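Local atomic coordinates of polyphosphate kinase (Porphyromonas gingivalis, PDB entry 2O8R), a protein that probably catalyses the reversible transfer of the terminal phosphate of ATP onto a growing chain of inorganic polyphosphate. Residues Thr54-Val57 against Ala58-Ala62. The protein carries 3 engineered substitutions. Sequence-based numbering, arbitrary orientation.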
loop_
_atom_site.group_PDB
_atom_site.type_symbol
_atom_site.label_atom_id
_atom_site.label_comp_id
_atom_site.label_asym_id
_atom_site.label_seq_id
_atom_site.Cartn_x
_atom_site.Cartn_y
_atom_site.Cartn_z
ATOM N N THR A 54 0.703 22.635 7.841
ATOM C CA THR A 54 -0.141 22.571 6.634
ATOM C C THR A 54 -1.623 22.873 6.835
ATOM O O THR A 54 -2.311 23.205 5.872
ATOM C CB THR A 54 0.001 21.251 5.824
ATOM O OG1 THR A 54 -0.795 20.220 6.415
ATOM C CG2 THR A 54 1.446 20.812 5.728
ATOM N N VAL A 55 -2.118 22.768 8.068
ATOM C CA VAL A 55 -3.529 23.086 8.331
ATOM C C VAL A 55 -3.739 24.329 9.212
ATOM O O VAL A 55 -4.686 25.099 9.022
ATOM C CB VAL A 55 -4.347 21.864 8.881
ATOM C CG1 VAL A 55 -3.573 20.559 8.725
ATOM C CG2 VAL A 55 -4.765 22.069 10.322
ATOM N N ARG A 56 -2.840 24.533 10.160
ATOM C CA ARG A 56 -3.063 25.522 11.189
ATOM C C ARG A 56 -2.347 26.833 10.864
ATOM O O ARG A 56 -2.961 27.900 10.925
ATOM C CB ARG A 56 -2.640 24.942 12.536
ATOM C CG ARG A 56 -3.205 25.620 13.725
ATOM C CD ARG A 56 -4.701 25.439 13.874
ATOM N NE ARG A 56 -5.200 26.556 14.675
ATOM C CZ ARG A 56 -6.456 26.985 14.704
ATOM N NH1 ARG A 56 -7.395 26.384 13.981
ATOM N NH2 ARG A 56 -6.768 28.017 15.471
ATOM N N VAL A 57 -1.068 26.754 10.496
ATOM C CA VAL A 57 -0.308 27.940 10.103
ATOM C C VAL A 57 -0.871 28.489 8.795
ATOM O O VAL A 57 -1.013 29.708 8.627
ATOM C CB VAL A 57 1.218 27.656 10.014
ATOM C CG1 VAL A 57 1.917 28.602 9.041
ATOM C CG2 VAL A 57 1.854 27.765 11.383
ATOM N N ALA A 58 -1.231 27.574 7.896
ATOM C CA ALA A 58 -1.880 27.920 6.636
ATOM C C ALA A 58 -3.170 28.707 6.863
ATOM O O ALA A 58 -3.387 29.741 6.220
ATOM C CB ALA A 58 -2.162 26.670 5.824
ATOM N N TYR A 59 -4.006 28.216 7.779
ATOM C CA TYR A 59 -5.230 28.910 8.166
ATOM C C TYR A 59 -4.962 30.347 8.592
ATOM O O TYR A 59 -5.610 31.274 8.105
ATOM C CB TYR A 59 -5.961 28.167 9.284
ATOM C CG TYR A 59 -7.025 29.007 9.963
ATOM C CD1 TYR A 59 -8.280 29.190 9.381
ATOM C CD2 TYR A 59 -6.773 29.621 11.189
ATOM C CE1 TYR A 59 -9.250 29.967 10.000
ATOM C CE2 TYR A 59 -7.730 30.394 11.813
ATOM C CZ TYR A 59 -8.965 30.566 11.217
ATOM O OH TYR A 59 -9.908 31.343 11.849
ATOM N N HIS A 60 -4.002 30.528 9.493
ATOM C CA HIS A 60 -3.644 31.860 9.969
ATOM C C HIS A 60 -3.032 32.734 8.882
ATOM O O HIS A 60 -3.089 33.958 8.961
ATOM C CB HIS A 60 -2.690 31.768 11.148
ATOM C CG HIS A 60 -3.302 31.171 12.372
ATOM N ND1 HIS A 60 -4.571 31.497 12.801
ATOM C CD2 HIS A 60 -2.819 30.282 13.271
ATOM C CE1 HIS A 60 -4.844 30.831 13.909
ATOM N NE2 HIS A 60 -3.795 30.089 14.217
ATOM N N GLN A 61 -2.442 32.102 7.874
ATOM C CA GLN A 61 -1.899 32.837 6.739
ATOM C C GLN A 61 -3.006 33.289 5.794
ATOM O O GLN A 61 -2.913 34.357 5.184
ATOM C CB GLN A 61 -0.871 31.989 5.995
ATOM C CG GLN A 61 0.435 31.834 6.750
ATOM C CD GLN A 61 1.330 30.801 6.130
ATOM O OE1 GLN A 61 2.553 30.879 6.239
ATOM N NE2 GLN A 61 0.728 29.821 5.463
ATOM N N ALA A 62 -4.051 32.469 5.684
ATOM C CA ALA A 62 -5.212 32.792 4.858
ATOM C C ALA A 62 -6.057 33.893 5.504
ATOM O O ALA A 62 -6.716 34.669 4.817
ATOM C CB ALA A 62 -6.044 31.556 4.619
#
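R56 and H60 sit one turn apart on the same face of helix 35-63, and the arginine reaches along the helix to meet the imidazole. From R56 CB, whose bond leads away from the following turn, CG runs anti to the backbone N (chi1 -160°). The chain bends at chi2 (68°), swinging CD across the helix to the side of Y59; from there NE, CZ and NH2 run on toward the next turn. NE comes 3.8 Å from H60 NE2, and NH2 lies 3.7 Å from H60 CE1. The two planes stand 83° apart. One face of the guanidinium looks toward the Y59 ring, whose CD2 is 4.3 Å from R56 NH1. D14 bridges the two: OD1 makes a salt bridge with R56 NE, and OD2 a hydrogen bond with H60 NE2.

All this belongs to the helical N-terminal domain of the PPK1 family, where I83 and L84 of helix 83-112 pack on H60. The backbone beneath is tied i to i+4, H60 N donating to R56 O at 3.2 Å and Q61 N to V57 O at 2.9 Å. Y59 N reaches V55 O only weakly, at 3.4 Å, where the helix widens into a pi-type turn at 54-57. Round the helix, V57 is buried against I87 and T267, while its carbonyl O touches Q61 CG at 3.2 Å.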